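Local coordinates for glycosyl hydrolase family 2, TIM barrel domain protein (Parabacteroides merdae ATCC 43184, PDB 6DXU), which probably hydrolyses beta-glucuronides in the human gut, as a beta-glucuronidase of glycoside hydrolase family 2, at residues Met347-Met352 / Cys378-Ile383; Phe362-His367 / Ala589-Lys594. All blocks are in the same frame, centred on the assembly; numbering follows the deposited sequence.

Both contacts belong to the TIM barrel of this glycoside hydrolase, but at different depths. Interaction 1 joins two helices of the outer layer, 345-357 and 372-381: sulfur and aliphatic groups meet on its buried side, and a long salt bridge lies on its more exposed side. Interaction 2 is wholly buried and lies at the C-terminal ends of the strands 362-364 and 587-589, where aromatic rings meet among charged groups. Strand 362-364 sits in the chain between the two helices of interaction 1. The contacts also touch directly: Ile383 CG2 packs on Ile363 CG2 at 3.6 Å, and Glu351 OE1 forms a salt bridge with Lys594 NZ.

Interaction 1 (Met347-Met352 / Cys378-Ile383); sequences MMRREM and CDELGI
Met352 lays its terminal methyl against both Cys378 and Ile383, with CE 3.8 Å from Cys378 SG and equally far from Ile383 CD1. Bends at both chi2 (-53°) and chi3 (-63°) fold the thioether chain back on itself, and this curl brings CE to the two residues. Nearer the backbone, the CD1 branch of Leu381 reaches over the root of the same side chain, 3.7 Å from Met352 CB and 3.6 Å from the carbonyl Met352 O. One methionine thus touches three residues of the last turn of the other helix and the loop that follows. On the more exposed side Arg349 NH2 and Glu380 OE1 make a long salt bridge of 3.5 Å, guanidinium and carboxylate turned 48° apart. Each has its stronger partner outside this contact, Glu345 for Arg349 and Arg304 for Glu380, so the bridge is a weaker link in a chain of charges. Gly382, with positive phi, follows the last helical residue; Cys378 O takes both Gly382 N and Ile383 N, turning the chain so that Ile383 can face Met352. The contact therefore joins neighbouring outer helices 345-357 and 372-381 of the barrel, with Cys378 and Ile383 also resting on Ile363 of strand 362-364 beneath.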
ATOM      1  N   MET D 347      -8.958  43.077 -10.407  1.00 18.95           N
ATOM      2  CA  MET D 347     -10.232  42.965  -9.703  1.00 22.81           C
ATOM      3  C   MET D 347     -10.037  43.066  -8.191  1.00 21.48           C
ATOM      4  O   MET D 347     -10.825  43.714  -7.495  1.00 21.70           O
ATOM      5  CB  MET D 347     -10.909  41.644 -10.045  1.00 23.32           C
ATOM      6  CG  MET D 347     -11.325  41.494 -11.489  1.00 19.83           C
ATOM      7  SD  MET D 347     -11.937  39.808 -11.682  1.00 22.61           S
ATOM      8  CE  MET D 347     -12.239  39.772 -13.440  1.00 24.09           C
ATOM      9  N   MET D 348      -9.007  42.403  -7.664  1.00 18.98           N
ATOM     10  CA  MET D 348      -8.739  42.481  -6.228  1.00 17.34           C
ATOM     11  C   MET D 348      -8.405  43.907  -5.788  1.00 19.16           C
ATOM     12  O   MET D 348      -8.877  44.363  -4.738  1.00 22.90           O
ATOM     13  CB  MET D 348      -7.595  41.536  -5.860  1.00 17.25           C
ATOM     14  CG  MET D 348      -7.900  40.056  -6.136  1.00 18.82           C
ATOM     15  SD  MET D 348      -6.470  39.080  -5.622  1.00 24.10           S
ATOM     16  CE  MET D 348      -6.557  37.657  -6.712  1.00 23.86           C
ATOM     17  N   ARG D 349      -7.569  44.615  -6.551  1.00 19.28           N
ATOM     18  CA  ARG D 349      -7.240  45.998  -6.180  1.00 20.66           C
ATOM     19  C   ARG D 349      -8.496  46.866  -6.140  1.00 23.60           C
ATOM     20  O   ARG D 349      -8.683  47.672  -5.216  1.00 25.15           O
ATOM     21  CB  ARG D 349      -6.232  46.599  -7.166  1.00 27.60           C
ATOM     22  CG  ARG D 349      -4.900  45.888  -7.232  1.00 30.77           C
ATOM     23  CD  ARG D 349      -3.846  46.652  -8.042  1.00 38.32           C
ATOM     24  NE  ARG D 349      -3.073  47.515  -7.148  1.00 54.50           N
ATOM     25  CZ  ARG D 349      -2.118  47.054  -6.338  1.00 54.36           C
ATOM     26  NH1 ARG D 349      -1.815  45.750  -6.330  1.00 52.61           N
ATOM     27  NH2 ARG D 349      -1.463  47.886  -5.537  1.00 51.17           N
ATOM     28  N   ARG D 350      -9.369  46.720  -7.138  1.00 23.86           N
ATOM     29  CA  ARG D 350     -10.593  47.520  -7.158  1.00 26.04           C
ATOM     30  C   ARG D 350     -11.461  47.219  -5.947  1.00 22.87           C
ATOM     31  O   ARG D 350     -11.983  48.141  -5.302  1.00 21.48           O
ATOM     32  CB  ARG D 350     -11.369  47.268  -8.454  1.00 26.86           C
ATOM     33  CG  ARG D 350     -12.732  47.954  -8.506  1.00 28.55           C
ATOM     34  CD  ARG D 350     -13.342  47.857  -9.887  1.00 32.25           C
ATOM     35  NE  ARG D 350     -14.648  48.513  -9.963  1.00 35.85           N
ATOM     36  CZ  ARG D 350     -15.486  48.387 -10.991  1.00 41.12           C
ATOM     37  NH1 ARG D 350     -15.156  47.621 -12.025  1.00 37.50           N
ATOM     38  NH2 ARG D 350     -16.657  49.017 -10.979  1.00 42.71           N
ATOM     39  N   GLU D 351     -11.611  45.930  -5.607  1.00 18.66           N
ATOM     40  CA  GLU D 351     -12.444  45.549  -4.469  1.00 20.81           C
ATOM     41  C   GLU D 351     -11.889  46.105  -3.164  1.00 23.57           C
ATOM     42  O   GLU D 351     -12.639  46.617  -2.320  1.00 19.58           O
ATOM     43  CB  GLU D 351     -12.571  44.020  -4.369  1.00 18.65           C
ATOM     44  CG  GLU D 351     -13.600  43.625  -3.320  1.00 19.92           C
ATOM     45  CD  GLU D 351     -13.842  42.134  -3.239  1.00 23.39           C
ATOM     46  OE1 GLU D 351     -13.795  41.458  -4.291  1.00 23.63           O
ATOM     47  OE2 GLU D 351     -14.083  41.643  -2.119  1.00 23.70           O
ATOM     48  N   MET D 352     -10.584  45.952  -2.950  1.00 19.99           N
ATOM     49  CA  MET D 352     -10.012  46.409  -1.687  1.00 20.51           C
ATOM     50  C   MET D 352     -10.017  47.931  -1.605  1.00 22.75           C
ATOM     51  O   MET D 352     -10.207  48.490  -0.525  1.00 20.75           O
ATOM     52  CB  MET D 352      -8.599  45.854  -1.507  1.00 22.44           C
ATOM     53  CG  MET D 352      -8.529  44.298  -1.451  1.00 18.40           C
ATOM     54  SD  MET D 352      -9.642  43.577  -0.223  1.00 22.55           S
ATOM     55  CE  MET D 352      -8.943  44.289   1.273  1.00 21.74           C
ATOM     56  N   CYS D 378      -4.005  44.815   2.108  1.00 19.04           N
ATOM     57  CA  CYS D 378      -4.345  45.202   3.477  1.00 19.65           C
ATOM     58  C   CYS D 378      -3.193  45.942   4.149  1.00 21.42           C
ATOM     59  O   CYS D 378      -3.415  46.914   4.889  1.00 23.64           O
ATOM     60  CB  CYS D 378      -4.750  43.979   4.300  1.00 20.04           C
ATOM     61  SG  CYS D 378      -6.345  43.237   3.777  1.00 22.34           S
ATOM     62  N   ASP D 379      -1.956  45.485   3.928  1.00 21.76           N
ATOM     63  CA  ASP D 379      -0.801  46.220   4.444  1.00 21.31           C
ATOM     64  C   ASP D 379      -0.758  47.636   3.881  1.00 21.66           C
ATOM     65  O   ASP D 379      -0.443  48.593   4.599  1.00 24.33           O
ATOM     66  CB  ASP D 379       0.499  45.517   4.069  1.00 21.13           C
ATOM     67  CG  ASP D 379       0.730  44.220   4.829  1.00 25.35           C
ATOM     68  OD1 ASP D 379       0.091  43.962   5.875  1.00 21.15           O
ATOM     69  OD2 ASP D 379       1.595  43.452   4.354  1.00 27.07           O
ATOM     70  N   GLU D 380      -1.007  47.775   2.575  1.00 20.93           N
ATOM     71  CA  GLU D 380      -0.829  49.056   1.900  1.00 25.85           C
ATOM     72  C   GLU D 380      -1.979  50.001   2.159  1.00 22.66           C
ATOM     73  O   GLU D 380      -1.781  51.221   2.164  1.00 23.39           O
ATOM     74  CB  GLU D 380      -0.705  48.858   0.394  1.00 27.89           C
ATOM     75  CG  GLU D 380       0.579  48.191  -0.020  1.00 36.52           C
ATOM     76  CD  GLU D 380       0.581  47.827  -1.488  1.00 50.07           C
ATOM     77  OE1 GLU D 380      -0.304  48.329  -2.229  1.00 47.34           O
ATOM     78  OE2 GLU D 380       1.466  47.036  -1.894  1.00 48.83           O
ATOM     79  N   LEU D 381      -3.177  49.474   2.354  1.00 20.62           N
ATOM     80  CA  LEU D 381      -4.345  50.328   2.526  1.00 22.73           C
ATOM     81  C   LEU D 381      -4.681  50.605   3.983  1.00 24.46           C
ATOM     82  O   LEU D 381      -5.476  51.507   4.248  1.00 25.69           O
ATOM     83  CB  LEU D 381      -5.564  49.699   1.846  1.00 22.41           C
ATOM     84  CG  LEU D 381      -5.521  49.631   0.316  1.00 22.78           C
ATOM     85  CD1 LEU D 381      -6.637  48.730  -0.174  1.00 26.26           C
ATOM     86  CD2 LEU D 381      -5.662  51.028  -0.291  1.00 24.89           C
ATOM     87  N   GLY D 382      -4.142  49.830   4.918  1.00 20.77           N
ATOM     88  CA  GLY D 382      -4.417  50.019   6.331  1.00 21.23           C
ATOM     89  C   GLY D 382      -5.652  49.286   6.819  1.00 25.06           C
ATOM     90  O   GLY D 382      -6.557  49.897   7.397  1.00 25.76           O
ATOM     91  N   ILE D 383      -5.704  47.972   6.605  1.00 18.40           N
ATOM     92  CA  ILE D 383      -6.842  47.148   7.002  1.00 22.23           C
ATOM     93  C   ILE D 383      -6.298  45.997   7.838  1.00 23.03           C
ATOM     94  O   ILE D 383      -5.544  45.165   7.323  1.00 20.60           O
ATOM     95  CB  ILE D 383      -7.622  46.612   5.791  1.00 22.65           C
ATOM     96  CG1 ILE D 383      -8.132  47.772   4.932  1.00 26.33           C
ATOM     97  CG2 ILE D 383      -8.771  45.690   6.251  1.00 18.41           C
ATOM     98  CD1 ILE D 383      -8.796  47.306   3.620  1.00 27.23           C
TER

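Interaction 2 (Phe362-His367 / Ala589-Lys594); sequences FIRLGH and AYWPFK
With CG anti to the backbone N (chi1 176°), Trp591 carries the six-membered part of its indole to His367, whose own chi1 of -57° sets CG beside its backbone N and brings the imidazole to that ring. The pair spans the C-terminal ends of two strands that flank strand 323-331 in the TIM barrel, 362-364 and 587-589, the end at which such barrels carry their active sites. The rings lie near parallel, at 22°, but are slid so far apart, with centroids separated by 5.1 Å, that they barely overlap. Contact is concentrated at His367 NE2, 3.4 Å from Trp591 CH2. The other ring nitrogen, His367 ND1, is hydrogen-bonded to Glu388, which probably helps to fix the rotation of the imidazole, and Arg364 NH2 lies in plane at the edge of this ring. Replacing His367 by an alanine would probably leave Glu388 without this mate and open a gap beside the six-membered ring of Trp591. A cis peptide precedes Pro592, whose CB sits over the margin of one face of the indole. Gly366 CA lies 4.2 Å from Trp591 CZ3, and positive phi at this position favours a glycine. Arg364 passes more loosely, its NH1 4.4 Å from Trp591 CZ3; its guanidinium is gripped by Glu514, Glu388, Asn429 and His331, and the last also packs edge-to-face with Trp591. Deeper in the barrel the contact turns purely apolar, as Phe362 CE2 meets Ala589 CB at 4.1 Å.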
ATOM      1  N   PHE D 362     -10.834  46.822   9.142  1.00 19.97           N
ATOM      2  CA  PHE D 362     -10.654  45.465   9.641  1.00 19.35           C
ATOM      3  C   PHE D 362     -11.373  44.509   8.704  1.00 21.08           C
ATOM      4  O   PHE D 362     -12.468  44.813   8.225  1.00 19.28           O
ATOM      5  CB  PHE D 362     -11.200  45.322  11.068  1.00 21.03           C
ATOM      6  CG  PHE D 362     -11.209  43.909  11.589  1.00 21.13           C
ATOM      7  CD1 PHE D 362     -10.030  43.188  11.724  1.00 21.94           C
ATOM      8  CD2 PHE D 362     -12.402  43.311  11.957  1.00 21.70           C
ATOM      9  CE1 PHE D 362     -10.058  41.874  12.207  1.00 23.41           C
ATOM     10  CE2 PHE D 362     -12.445  42.019  12.429  1.00 19.54           C
ATOM     11  CZ  PHE D 362     -11.266  41.291  12.558  1.00 21.95           C
ATOM     12  N   ILE D 363     -10.772  43.350   8.445  1.00 21.48           N
ATOM     13  CA  ILE D 363     -11.430  42.359   7.607  1.00 19.12           C
ATOM     14  C   ILE D 363     -11.111  40.969   8.140  1.00 22.01           C
ATOM     15  O   ILE D 363      -9.977  40.682   8.544  1.00 19.27           O
ATOM     16  CB  ILE D 363     -11.033  42.505   6.115  1.00 19.47           C
ATOM     17  CG1 ILE D 363     -11.908  41.605   5.227  1.00 20.12           C
ATOM     18  CG2 ILE D 363      -9.538  42.222   5.903  1.00 18.11           C
ATOM     19  CD1 ILE D 363     -11.745  41.864   3.725  1.00 20.67           C
ATOM     20  N   ARG D 364     -12.122  40.121   8.158  1.00 16.72           N
ATOM     21  CA  ARG D 364     -11.943  38.686   8.337  1.00 16.31           C
ATOM     22  C   ARG D 364     -12.073  38.056   6.958  1.00 19.38           C
ATOM     23  O   ARG D 364     -13.087  38.250   6.281  1.00 18.46           O
ATOM     24  CB  ARG D 364     -12.974  38.140   9.321  1.00 15.97           C
ATOM     25  CG  ARG D 364     -13.018  36.602   9.463  1.00 18.76           C
ATOM     26  CD  ARG D 364     -13.950  36.212  10.597  1.00 20.01           C
ATOM     27  NE  ARG D 364     -14.227  34.777  10.631  1.00 18.94           N
ATOM     28  CZ  ARG D 364     -15.429  34.224  10.499  1.00 23.59           C
ATOM     29  NH1 ARG D 364     -16.509  34.975  10.301  1.00 21.37           N
ATOM     30  NH2 ARG D 364     -15.548  32.903  10.565  1.00 24.22           N
ATOM     31  N   LEU D 365     -11.035  37.340   6.522  1.00 18.53           N
ATOM     32  CA  LEU D 365     -10.909  36.950   5.113  1.00 21.26           C
ATOM     33  C   LEU D 365     -11.714  35.682   4.808  1.00 21.09           C
ATOM     34  O   LEU D 365     -11.204  34.683   4.302  1.00 19.71           O
ATOM     35  CB  LEU D 365      -9.438  36.787   4.745  1.00 15.66           C
ATOM     36  CG  LEU D 365      -8.659  38.107   4.754  1.00 18.04           C
ATOM     37  CD1 LEU D 365      -7.171  37.888   4.503  1.00 19.36           C
ATOM     38  CD2 LEU D 365      -9.226  39.048   3.690  1.00 20.38           C
ATOM     39  N   GLY D 366     -13.017  35.757   5.085  1.00 17.98           N
ATOM     40  CA  GLY D 366     -13.854  34.599   4.857  1.00 21.08           C
ATOM     41  C   GLY D 366     -13.395  33.468   5.744  1.00 22.39           C
ATOM     42  O   GLY D 366     -12.969  33.678   6.885  1.00 23.40           O
ATOM     43  N   HIS D 367     -13.445  32.249   5.215  1.00 19.38           N
ATOM     44  CA  HIS D 367     -13.143  31.071   6.013  1.00 18.93           C
ATOM     45  C   HIS D 367     -11.840  30.392   5.597  1.00 21.98           C
ATOM     46  O   HIS D 367     -11.665  29.194   5.855  1.00 21.40           O
ATOM     47  CB  HIS D 367     -14.310  30.084   5.935  1.00 21.22           C
ATOM     48  CG  HIS D 367     -15.613  30.674   6.381  1.00 23.93           C
ATOM     49  ND1 HIS D 367     -15.757  31.328   7.586  1.00 27.52           N
ATOM     50  CD2 HIS D 367     -16.816  30.755   5.764  1.00 24.64           C
ATOM     51  CE1 HIS D 367     -17.000  31.761   7.706  1.00 25.41           C
ATOM     52  NE2 HIS D 367     -17.665  31.424   6.616  1.00 24.00           N
ATOM     53  N   ALA D 589     -17.465  42.916  12.508  1.00 22.15           N
ATOM     54  CA  ALA D 589     -17.274  42.780  11.071  1.00 21.78           C
ATOM     55  C   ALA D 589     -18.592  42.364  10.430  1.00 19.24           C
ATOM     56  O   ALA D 589     -19.109  41.275  10.717  1.00 21.97           O
ATOM     57  CB  ALA D 589     -16.158  41.771  10.764  1.00 21.08           C
ATOM     58  N   TYR D 590     -19.126  43.233   9.568  1.00 20.68           N
ATOM     59  CA  TYR D 590     -20.310  42.910   8.775  1.00 18.81           C
ATOM     60  C   TYR D 590     -20.019  41.726   7.848  1.00 19.78           C
ATOM     61  O   TYR D 590     -18.904  41.581   7.335  1.00 21.55           O
ATOM     62  CB  TYR D 590     -20.726  44.151   7.963  1.00 17.85           C
ATOM     63  CG  TYR D 590     -22.011  43.943   7.191  1.00 19.73           C
ATOM     64  CD1 TYR D 590     -21.995  43.312   5.945  1.00 20.31           C
ATOM     65  CD2 TYR D 590     -23.240  44.343   7.714  1.00 20.90           C
ATOM     66  CE1 TYR D 590     -23.168  43.069   5.247  1.00 19.42           C
ATOM     67  CE2 TYR D 590     -24.429  44.117   7.007  1.00 20.23           C
ATOM     68  CZ  TYR D 590     -24.380  43.474   5.774  1.00 21.80           C
ATOM     69  OH  TYR D 590     -25.544  43.216   5.059  1.00 21.88           O
ATOM     70  N   TRP D 591     -21.032  40.877   7.617  1.00 19.97           N
ATOM     71  CA  TRP D 591     -20.900  39.717   6.728  1.00 20.03           C
ATOM     72  C   TRP D 591     -21.835  39.812   5.524  1.00 19.64           C
ATOM     73  O   TRP D 591     -23.062  39.748   5.701  1.00 20.44           O
ATOM     74  CB  TRP D 591     -21.186  38.398   7.467  1.00 17.49           C
ATOM     75  CG  TRP D 591     -21.151  37.221   6.520  1.00 21.39           C
ATOM     76  CD1 TRP D 591     -22.178  36.744   5.745  1.00 23.31           C
ATOM     77  CD2 TRP D 591     -20.006  36.411   6.205  1.00 21.82           C
ATOM     78  NE1 TRP D 591     -21.740  35.676   4.975  1.00 23.44           N
ATOM     79  CE2 TRP D 591     -20.416  35.449   5.249  1.00 23.27           C
ATOM     80  CE3 TRP D 591     -18.686  36.386   6.661  1.00 22.65           C
ATOM     81  CZ2 TRP D 591     -19.544  34.494   4.732  1.00 22.70           C
ATOM     82  CZ3 TRP D 591     -17.813  35.428   6.142  1.00 20.83           C
ATOM     83  CH2 TRP D 591     -18.253  34.494   5.191  1.00 24.32           C
ATOM     84  N   PRO D 592     -21.337  39.889   4.282  1.00 18.70           N
ATOM     85  CA  PRO D 592     -19.977  40.167   3.832  1.00 19.55           C
ATOM     86  C   PRO D 592     -19.939  41.526   3.157  1.00 21.40           C
ATOM     87  O   PRO D 592     -20.962  42.220   3.072  1.00 22.56           O
ATOM     88  CB  PRO D 592     -19.740  39.086   2.791  1.00 20.41           C
ATOM     89  CG  PRO D 592     -21.094  39.082   2.058  1.00 17.95           C
ATOM     90  CD  PRO D 592     -22.146  39.372   3.159  1.00 19.42           C
ATOM     91  N   PHE D 593     -18.780  41.878   2.608  1.00 20.80           N
ATOM     92  CA  PHE D 593     -18.697  43.088   1.801  1.00 20.69           C
ATOM     93  C   PHE D 593     -19.479  42.941   0.499  1.00 23.88           C
ATOM     94  O   PHE D 593     -20.211  43.856   0.092  1.00 21.23           O
ATOM     95  CB  PHE D 593     -17.237  43.411   1.508  1.00 21.16           C
ATOM     96  CG  PHE D 593     -17.040  44.686   0.752  1.00 21.58           C
ATOM     97  CD1 PHE D 593     -17.433  45.893   1.300  1.00 20.09           C
ATOM     98  CD2 PHE D 593     -16.437  44.680  -0.495  1.00 19.16           C
ATOM     99  CE1 PHE D 593     -17.235  47.080   0.617  1.00 20.97           C
ATOM    100  CE2 PHE D 593     -16.229  45.852  -1.181  1.00 22.62           C
ATOM    101  CZ  PHE D 593     -16.624  47.063  -0.629  1.00 22.40           C
ATOM    102  N   LYS D 594     -19.301  41.811  -0.191  1.00 18.66           N
ATOM    103  CA  LYS D 594     -19.814  41.632  -1.544  1.00 19.30           C
ATOM    104  C   LYS D 594     -20.616  40.344  -1.644  1.00 22.17           C
ATOM    105  O   LYS D 594     -20.199  39.305  -1.109  1.00 20.88           O
ATOM    106  CB  LYS D 594     -18.658  41.622  -2.560  1.00 20.34           C
ATOM    107  CG  LYS D 594     -19.092  41.556  -4.018  1.00 21.24           C
ATOM    108  CD  LYS D 594     -17.890  41.542  -4.946  1.00 21.50           C
ATOM    109  CE  LYS D 594     -17.288  40.118  -5.003  1.00 21.67           C
ATOM    110  NZ  LYS D 594     -15.933  40.093  -5.662  1.00 21.29           N
TER